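Local coordinates for protein putative fructosamine-3-kinase (Thermobifida fusca YX, PDB 3F7W) that probably acts as a kinase of the fructosamine-3-kinase type, with a protein-kinase-like fold, though its substrate is not established, at residues H218-L223 against A245-G250; D222-A227 against L257-P262; D66-S71 against R190-L195. One frame throughout, in Å; residues are numbered along the deposited sequence. Where two conformers were deposited one is given.

In the fold
Followed from the N terminus, the chain first meets a partner at the end of helix 57-68: 118 residues later, past helices 99-114 and 141-159, interaction 3 closes the loop on strand 189-191 and the turn after it. It comes in series ahead of interactions 1 and 2, whose spans overlap from a common start on helix 219-229 and share Asp222 and Leu223. Interaction 1 closes first, beyond helix 234-244, on the loop 245-250; interaction 2 spans that loop and ends on helix 251-270. Asp222 joins the two groups, its carboxylate accepting hydrogen bonds from the backbone N atoms of His192 and Gly193. Helix 219-229 links the His-Gly-Asp loop to helix 251-270 and the 245-250 loop.

Interaction 1. Residues H218-L223 against A245-G250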
loop_
_atom_site.group_PDB
_atom_site.type_symbol
_atom_site.label_atom_id
_atom_site.label_comp_id
_atom_site.label_asym_id
_atom_site.label_seq_id
_atom_site.Cartn_x
_atom_site.Cartn_y
_atom_site.Cartn_z
ATOM N N HIS A 218 6.993 2.050 9.191
ATOM C CA HIS A 218 7.962 1.048 9.538
ATOM C C HIS A 218 8.092 0.101 8.364
ATOM O O HIS A 218 7.101 -0.423 7.873
ATOM C CB HIS A 218 7.530 0.296 10.800
ATOM C CG HIS A 218 8.660 -0.353 11.515
ATOM N ND1 HIS A 218 9.498 -1.273 10.910
ATOM C CD2 HIS A 218 9.117 -0.191 12.778
ATOM C CE1 HIS A 218 10.400 -1.675 11.791
ATOM N NE2 HIS A 218 10.186 -1.041 12.934
ATOM N N ARG A 219 9.319 -0.133 7.920
ATOM C CA ARG A 219 9.532 -1.018 6.764
ATOM C C ARG A 219 8.995 -2.437 6.997
ATOM O O ARG A 219 8.598 -3.094 6.059
ATOM C CB ARG A 219 11.000 -1.048 6.363
ATOM C CG ARG A 219 11.979 -1.595 7.395
ATOM C CD ARG A 219 13.373 -0.937 7.219
ATOM N NE ARG A 219 14.422 -1.565 8.030
ATOM C CZ ARG A 219 15.309 -2.468 7.597
ATOM N NH1 ARG A 219 15.304 -2.919 6.359
ATOM N NH2 ARG A 219 16.216 -2.957 8.443
ATOM N N GLU A 220 8.975 -2.894 8.257
ATOM C CA GLU A 220 8.377 -4.189 8.600
ATOM C C GLU A 220 6.907 -4.295 8.189
ATOM O O GLU A 220 6.442 -5.384 7.921
ATOM C CB GLU A 220 8.582 -4.535 10.077
ATOM C CG GLU A 220 10.077 -4.872 10.415
ATOM C CD GLU A 220 10.352 -5.114 11.899
ATOM O OE1 GLU A 220 9.450 -5.573 12.645
ATOM O OE2 GLU A 220 11.497 -4.869 12.308
ATOM N N ALA A 221 6.193 -3.159 8.100
ATOM C CA ALA A 221 4.799 -3.141 7.669
ATOM C C ALA A 221 4.637 -3.794 6.310
ATOM O O ALA A 221 3.783 -4.657 6.124
ATOM C CB ALA A 221 4.231 -1.688 7.643
ATOM N N ASP A 222 5.454 -3.388 5.348
ATOM C CA ASP A 222 5.296 -3.900 3.971
ATOM C C ASP A 222 5.576 -5.399 3.915
ATOM O O ASP A 222 4.852 -6.164 3.287
ATOM C CB ASP A 222 6.232 -3.157 2.992
ATOM C CG ASP A 222 5.654 -1.801 2.478
ATOM O OD1 ASP A 222 4.489 -1.432 2.758
ATOM O OD2 ASP A 222 6.415 -1.094 1.771
ATOM N N LEU A 223 6.639 -5.822 4.589
ATOM C CA LEU A 223 7.002 -7.238 4.619
ATOM C C LEU A 223 5.954 -8.066 5.357
ATOM O O LEU A 223 5.706 -9.213 5.001
ATOM C CB LEU A 223 8.391 -7.424 5.231
ATOM C CG LEU A 223 9.578 -7.321 4.252
ATOM C CD1 LEU A 223 9.372 -6.206 3.258
ATOM C CD2 LEU A 223 10.873 -7.138 5.015
ATOM N N ALA A 245 19.447 -5.009 3.350
ATOM C CA ALA A 245 18.949 -4.149 4.422
ATOM C C ALA A 245 18.394 -5.018 5.542
ATOM O O ALA A 245 17.200 -4.993 5.792
ATOM C CB ALA A 245 17.875 -3.183 3.903
ATOM N N PRO A 246 19.269 -5.787 6.225
ATOM C CA PRO A 246 18.792 -6.739 7.226
ATOM C C PRO A 246 17.817 -6.124 8.218
ATOM O O PRO A 246 18.085 -5.060 8.778
ATOM C CB PRO A 246 20.081 -7.188 7.944
ATOM C CG PRO A 246 21.151 -6.221 7.482
ATOM C CD PRO A 246 20.736 -5.825 6.116
ATOM N N LEU A 247 16.704 -6.806 8.438
ATOM C CA LEU A 247 15.733 -6.371 9.409
ATOM C C LEU A 247 16.348 -6.473 10.835
ATOM O O LEU A 247 17.259 -7.270 11.085
ATOM C CB LEU A 247 14.442 -7.194 9.264
ATOM C CG LEU A 247 13.583 -6.940 8.014
ATOM C CD1 LEU A 247 12.531 -8.007 7.895
ATOM C CD2 LEU A 247 12.921 -5.568 8.051
ATOM N N ALA A 248 15.850 -5.650 11.751
ATOM C CA ALA A 248 16.257 -5.679 13.149
ATOM C C ALA A 248 15.923 -7.026 13.766
ATOM O O ALA A 248 14.952 -7.692 13.366
ATOM C CB ALA A 248 15.571 -4.560 13.925
ATOM N N GLU A 249 16.754 -7.433 14.721
ATOM C CA GLU A 249 16.612 -8.713 15.386
ATOM C C GLU A 249 15.189 -8.860 15.938
ATOM O O GLU A 249 14.639 -7.908 16.501
ATOM C CB GLU A 249 17.651 -8.781 16.536
ATOM C CG GLU A 249 17.689 -10.068 17.277
ATOM C CD GLU A 249 18.789 -10.100 18.341
ATOM O OE1 GLU A 249 19.363 -9.028 18.667
ATOM O OE2 GLU A 249 19.076 -11.210 18.851
ATOM N N GLY A 250 14.604 -10.043 15.784
ATOM C CA GLY A 250 13.273 -10.320 16.330
ATOM C C GLY A 250 12.111 -9.952 15.417
ATOM O O GLY A 250 10.936 -10.042 15.815
HETATM O O HOH W 1 13.774 -3.818 11.029
#
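With CG wedged between its backbone N and carbonyl carbon (chi1 63°) and the chain extended from there to NE, Arg219 sends its guanidinium out to the 245-250 loop, while Leu247, its CG anti to the carbonyl carbon, runs antiparallel beside it. Arg219 NH1 donates to Ala245 O at 2.9 Å in a nearly straight bond (171°). Arg219 NH2 reaches Pro246 O at 2.8 Å, more bent and from above that carbonyl's plane. Both oxygens lie close to the guanidinium plane, and Leu247 CD2 sits over the centre of one face, 3.9 Å above it. Arg219 stands in the first turn of helix 219-229, which probably corresponds to the central helix of the C-terminal lobe in protein-kinase-like folds and is capped by His218, whose ND1 accepts the N-H of Glu220. The Ala245 carbonyl follows the end of helix 234-244, where the helix dipole would probably favour a cation. A leucine in place of Arg219 would probably leave these two carbonyls without their donor and Glu186, paired with NE, without its positive mate. Leu247 CD2 also touches Glu220 CG at 3.8 Å, and its CD1 faces Leu223, whose side chain was modelled in two positions. Glu220 OE2, salt-bridged to Arg254, accepts from a water at 2.8 Å that in turn takes the N-H of Ala248, its oxygen 2.9 Å from Ala248 N.

Interaction 2. Residues D222-A227 against L257-P262; sequences DLAMLA and LHQLHP
His258 meets Ala224 first: their CB atoms are 3.6 Å apart, the small methyl of Ala224 letting the helices come close, while the imidazole turns off to meet the rings of His218 and Trp141. Next comes Gln259, whose CG, anti to the carbonyl carbon (chi1 -69°), lies 4.0 Å from Ala224 CB and starts an extended chain alongside the neighbouring helix. Its amide nitrogen NE2 donates to Ala224 O at 3.0 Å, practically straight and with the oxygen in the amide plane. The same NE2 also donates to a water, 3.1 Å away, which makes a weak bond to Ala227 O, so the amide is tied, directly and through a weakly held water, to carbonyls three residues apart. At a kink in the helix, the backbone N of His261 is hydrogen-bonded to Tyr145 OH of helix 141-159. Pro262, itself without an N-H, presents its ring to Met225, present as selenomethionine: the Met225 chain, CG anti to the backbone N, bends at chi2 (64°) and brings SE to 3.5 Å from Pro262 CB. The axes of the two short helical segments come within 8.6 Å and cross at -76°, a steep packing of helices 219-229 and 251-270 within the helical C-terminal lobe of a protein-kinase-like fold.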
loop_
_atom_site.group_PDB
_atom_site.type_symbol
_atom_site.label_atom_id
_atom_site.label_comp_id
_atom_site.label_asym_id
_atom_site.label_seq_id
_atom_site.Cartn_x
_atom_site.Cartn_y
_atom_site.Cartn_z
ATOM N N ASP A 222 5.454 -3.388 5.348
ATOM C CA ASP A 222 5.296 -3.900 3.971
ATOM C C ASP A 222 5.576 -5.399 3.915
ATOM O O ASP A 222 4.852 -6.164 3.287
ATOM C CB ASP A 222 6.232 -3.157 2.992
ATOM C CG ASP A 222 5.654 -1.801 2.478
ATOM O OD1 ASP A 222 4.489 -1.432 2.758
ATOM O OD2 ASP A 222 6.415 -1.094 1.771
ATOM N N LEU A 223 6.639 -5.822 4.589
ATOM C CA LEU A 223 7.002 -7.238 4.619
ATOM C C LEU A 223 5.954 -8.066 5.357
ATOM O O LEU A 223 5.706 -9.213 5.001
ATOM C CB LEU A 223 8.391 -7.424 5.231
ATOM C CG LEU A 223 9.578 -7.321 4.252
ATOM C CD1 LEU A 223 9.372 -6.206 3.258
ATOM C CD2 LEU A 223 10.873 -7.138 5.015
ATOM N N ALA A 224 5.338 -7.483 6.381
ATOM C CA ALA A 224 4.287 -8.172 7.128
ATOM C C ALA A 224 3.022 -8.303 6.264
ATOM O O ALA A 224 2.300 -9.276 6.386
ATOM C CB ALA A 224 3.971 -7.447 8.432
HETATM N N MSE A 225 2.772 -7.329 5.395
HETATM C CA MSE A 225 1.624 -7.394 4.491
HETATM C C MSE A 225 1.840 -8.465 3.435
HETATM O O MSE A 225 0.895 -9.167 3.062
HETATM C CB MSE A 225 1.335 -6.032 3.837
HETATM C CG MSE A 225 0.099 -5.980 3.014
HETATM SE SE MSE A 225 -1.477 -6.270 4.170
HETATM C CE MSE A 225 -2.910 -5.395 3.096
ATOM N N LEU A 226 3.070 -8.584 2.939
ATOM C CA LEU A 226 3.404 -9.692 2.015
ATOM C C LEU A 226 3.117 -11.045 2.675
ATOM O O LEU A 226 2.559 -11.956 2.060
ATOM C CB LEU A 226 4.859 -9.606 1.551
ATOM C CG LEU A 226 5.179 -8.444 0.604
ATOM C CD1 LEU A 226 6.715 -8.389 0.402
ATOM C CD2 LEU A 226 4.395 -8.601 -0.735
ATOM N N ALA A 227 3.451 -11.153 3.957
ATOM C CA ALA A 227 3.240 -12.358 4.699
ATOM C C ALA A 227 1.749 -12.599 4.983
ATOM O O ALA A 227 1.301 -13.723 4.902
ATOM C CB ALA A 227 4.072 -12.329 6.027
ATOM N N LEU A 257 2.107 -7.881 14.991
ATOM C CA LEU A 257 1.955 -6.486 15.410
ATOM C C LEU A 257 1.712 -5.617 14.204
ATOM O O LEU A 257 0.780 -4.809 14.178
ATOM C CB LEU A 257 3.203 -6.006 16.163
ATOM C CG LEU A 257 3.251 -4.530 16.575
ATOM C CD1 LEU A 257 2.168 -4.205 17.571
ATOM C CD2 LEU A 257 4.650 -4.186 17.119
ATOM N N HIS A 258 2.549 -5.810 13.188
ATOM C CA HIS A 258 2.477 -5.019 11.959
ATOM C C HIS A 258 1.314 -5.343 11.029
ATOM O O HIS A 258 1.065 -4.590 10.082
ATOM C CB HIS A 258 3.786 -5.116 11.191
ATOM C CG HIS A 258 4.913 -4.406 11.866
ATOM N ND1 HIS A 258 5.002 -3.034 11.900
ATOM C CD2 HIS A 258 5.980 -4.873 12.555
ATOM C CE1 HIS A 258 6.076 -2.683 12.579
ATOM N NE2 HIS A 258 6.686 -3.779 12.993
ATOM N N GLN A 259 0.634 -6.460 11.293
ATOM C CA GLN A 259 -0.534 -6.872 10.550
ATOM C C GLN A 259 -1.838 -6.330 11.136
ATOM O O GLN A 259 -2.895 -6.452 10.517
ATOM C CB GLN A 259 -0.589 -8.410 10.483
ATOM C CG GLN A 259 0.525 -8.995 9.614
ATOM C CD GLN A 259 0.597 -10.511 9.584
ATOM O OE1 GLN A 259 0.119 -11.187 10.499
ATOM N NE2 GLN A 259 1.255 -11.052 8.556
ATOM N N LEU A 260 -1.775 -5.716 12.309
ATOM C CA LEU A 260 -2.991 -5.228 12.954
ATOM C C LEU A 260 -3.655 -4.101 12.168
ATOM O O LEU A 260 -4.875 -4.096 12.005
ATOM C CB LEU A 260 -2.717 -4.815 14.405
ATOM C CG LEU A 260 -2.312 -5.976 15.333
ATOM C CD1 LEU A 260 -1.997 -5.443 16.742
ATOM C CD2 LEU A 260 -3.368 -7.083 15.395
ATOM N N HIS A 261 -2.852 -3.177 11.638
ATOM C CA HIS A 261 -3.404 -2.064 10.859
ATOM C C HIS A 261 -4.184 -2.589 9.640
ATOM O O HIS A 261 -5.365 -2.288 9.507
ATOM C CB HIS A 261 -2.301 -1.073 10.430
ATOM C CG HIS A 261 -2.722 -0.162 9.325
ATOM N ND1 HIS A 261 -3.709 0.799 9.488
ATOM C CD2 HIS A 261 -2.316 -0.078 8.034
ATOM C CE1 HIS A 261 -3.886 1.433 8.337
ATOM N NE2 HIS A 261 -3.058 0.916 7.440
ATOM N N PRO A 262 -3.529 -3.365 8.735
ATOM C CA PRO A 262 -4.289 -3.848 7.570
ATOM C C PRO A 262 -5.479 -4.669 7.947
ATOM O O PRO A 262 -6.502 -4.582 7.268
ATOM C CB PRO A 262 -3.271 -4.704 6.794
ATOM C CG PRO A 262 -2.172 -4.969 7.731
ATOM C CD PRO A 262 -2.126 -3.782 8.653
HETATM O O HOH W 2 1.367 -14.120 8.299
#

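Interaction 3. Residues D66-S71 against R190-L195; sequences DWLGRS and RIHGDL
Arg190 lies lengthwise over the indole of Trp67, its aliphatic part on the benzene ring and its guanidinium on the pyrrole. CD makes a CH-pi contact 3.8 Å from the centroid of the six-membered ring. Further out the guanidinium is laid flat, its plane 9° from the indole, and Arg190 CZ is 3.9 Å from the centroid of the five-membered ring in a cation-pi stack. Trp67 has CG anti to its own N (chi1 -179°), which brings one ring face against the Arg190 side chain; its indole also meets Trp124 edge to face. The rotation of the guanidinium is fixed by two carbonyls: Arg190 NH1 donates to Trp67 O at 2.9 Å, within its own plane, and NE donates to Gly116 O. Beside this pair Leu68 inserts its methyls against the backbone, CD1 being 3.5 Å from both Arg190 O and Ile191 O, and CD2 3.9 Å from His192 CA. That places the end of helix 57-68, probably the counterpart of helix C in protein kinases, against the strand leading into the His-Gly-Asp sequence, which resembles the catalytic loop of kinase-like phosphotransferases. There His192 ND1 accepts from Asp194 N, and NE2 is hydrogen-bonded to Ile210 O. The indole face and both carbonyls, that of Trp67 at the negative end of the helix dipole, are likely to stabilise the Arg190 cation, partly offsetting nearby Arg70, modelled in two positions.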
loop_
_atom_site.group_PDB
_atom_site.type_symbol
_atom_site.label_atom_id
_atom_site.label_comp_id
_atom_site.label_asym_id
_atom_site.label_seq_id
_atom_site.Cartn_x
_atom_site.Cartn_y
_atom_site.Cartn_z
ATOM N N ASP A 66 5.065 9.249 -7.000
ATOM C CA ASP A 66 6.232 10.072 -7.298
ATOM C C ASP A 66 7.268 9.945 -6.206
ATOM O O ASP A 66 8.463 9.840 -6.456
ATOM C CB ASP A 66 5.819 11.535 -7.498
ATOM C CG ASP A 66 7.005 12.471 -7.682
ATOM O OD1 ASP A 66 7.652 12.406 -8.726
ATOM O OD2 ASP A 66 7.258 13.276 -6.781
ATOM N N TRP A 67 6.801 9.987 -4.974
ATOM C CA TRP A 67 7.670 9.965 -3.823
ATOM C C TRP A 67 8.300 8.595 -3.609
ATOM O O TRP A 67 9.490 8.467 -3.306
ATOM C CB TRP A 67 6.852 10.416 -2.617
ATOM C CG TRP A 67 7.591 10.489 -1.295
ATOM C CD1 TRP A 67 8.446 11.474 -0.877
ATOM C CD2 TRP A 67 7.439 9.593 -0.184
ATOM N NE1 TRP A 67 8.887 11.208 0.408
ATOM C CE2 TRP A 67 8.267 10.072 0.862
ATOM C CE3 TRP A 67 6.683 8.434 0.028
ATOM C CZ2 TRP A 67 8.351 9.430 2.105
ATOM C CZ3 TRP A 67 6.780 7.793 1.245
ATOM C CH2 TRP A 67 7.586 8.298 2.275
ATOM N N LEU A 68 7.518 7.549 -3.770
ATOM C CA LEU A 68 7.995 6.206 -3.566
ATOM C C LEU A 68 8.927 5.735 -4.670
ATOM O O LEU A 68 9.779 4.847 -4.449
ATOM C CB LEU A 68 6.746 5.305 -3.447
ATOM C CG LEU A 68 6.794 3.952 -2.830
ATOM C CD1 LEU A 68 7.166 4.063 -1.314
ATOM C CD2 LEU A 68 5.402 3.308 -3.098
ATOM N N GLY A 69 8.854 6.382 -5.835
ATOM C CA GLY A 69 9.507 5.895 -7.035
ATOM C C GLY A 69 10.959 6.323 -7.214
ATOM O O GLY A 69 11.556 5.995 -8.209
ATOM N N ARG A 70 11.493 7.073 -6.253
ATOM C CA ARG A 70 12.842 7.626 -6.354
ATOM C C ARG A 70 13.831 6.714 -5.603
ATOM O O ARG A 70 14.450 7.083 -4.586
ATOM C CB ARG A 70 12.860 9.076 -5.858
ATOM C CG ARG A 70 11.823 9.963 -6.575
ATOM C CD ARG A 70 11.848 11.392 -6.086
ATOM N NE ARG A 70 10.509 11.900 -5.788
ATOM C CZ ARG A 70 10.257 13.036 -5.128
ATOM N NH1 ARG A 70 11.252 13.821 -4.711
ATOM N NH2 ARG A 70 9.000 13.387 -4.866
ATOM N N SER A 71 13.908 5.479 -6.069
ATOM C CA SER A 71 15.037 4.612 -5.713
ATOM C C SER A 71 15.585 3.822 -6.881
ATOM O O SER A 71 14.928 3.664 -7.916
ATOM C CB SER A 71 14.622 3.672 -4.590
ATOM O OG SER A 71 13.551 2.841 -5.009
ATOM N N ARG A 190 10.359 4.643 3.397
ATOM C CA ARG A 190 9.375 4.947 2.366
ATOM C C ARG A 190 8.636 3.659 2.039
ATOM O O ARG A 190 9.133 2.824 1.284
ATOM C CB ARG A 190 10.017 5.506 1.089
ATOM C CG ARG A 190 10.711 6.794 1.283
ATOM C CD ARG A 190 10.864 7.580 -0.001
ATOM N NE ARG A 190 11.739 8.666 0.307
ATOM C CZ ARG A 190 11.897 9.751 -0.419
ATOM N NH1 ARG A 190 11.271 9.896 -1.585
ATOM N NH2 ARG A 190 12.741 10.671 0.014
ATOM N N ILE A 191 7.464 3.497 2.615
ATOM C CA ILE A 191 6.705 2.260 2.437
ATOM C C ILE A 191 5.551 2.403 1.474
ATOM O O ILE A 191 4.937 3.488 1.346
ATOM C CB ILE A 191 6.226 1.627 3.801
ATOM C CG1 ILE A 191 5.080 2.398 4.471
ATOM C CG2 ILE A 191 7.455 1.433 4.726
ATOM C CD1 ILE A 191 4.350 1.579 5.622
ATOM N N HIS A 192 5.246 1.286 0.819
ATOM C CA HIS A 192 4.126 1.178 -0.103
ATOM C C HIS A 192 2.762 1.383 0.631
ATOM O O HIS A 192 1.885 2.100 0.146
ATOM C CB HIS A 192 4.207 -0.174 -0.818
ATOM C CG HIS A 192 3.080 -0.434 -1.757
ATOM N ND1 HIS A 192 1.853 -0.889 -1.323
ATOM C CD2 HIS A 192 2.996 -0.339 -3.107
ATOM C CE1 HIS A 192 1.054 -1.039 -2.368
ATOM N NE2 HIS A 192 1.724 -0.711 -3.461
ATOM N N GLY A 193 2.590 0.722 1.766
ATOM C CA GLY A 193 1.430 0.901 2.636
ATOM C C GLY A 193 0.256 -0.040 2.418
ATOM O O GLY A 193 -0.646 -0.081 3.247
ATOM N N ASP A 194 0.245 -0.764 1.305
ATOM C CA ASP A 194 -0.773 -1.776 1.007
ATOM C C ASP A 194 -0.192 -2.917 0.168
ATOM O O ASP A 194 -0.755 -3.326 -0.881
ATOM C CB ASP A 194 -1.964 -1.128 0.301
ATOM C CG ASP A 194 -3.215 -2.001 0.316
ATOM O OD1 ASP A 194 -3.391 -2.841 1.233
ATOM O OD2 ASP A 194 -4.032 -1.824 -0.608
ATOM N N LEU A 195 0.944 -3.457 0.628
ATOM C CA LEU A 195 1.722 -4.371 -0.176
ATOM C C LEU A 195 1.335 -5.819 0.065
ATOM O O LEU A 195 2.088 -6.600 0.654
ATOM C CB LEU A 195 3.228 -4.155 0.061
ATOM C CG LEU A 195 4.165 -4.745 -0.996
ATOM C CD1 LEU A 195 3.949 -4.024 -2.335
ATOM C CD2 LEU A 195 5.664 -4.712 -0.504
#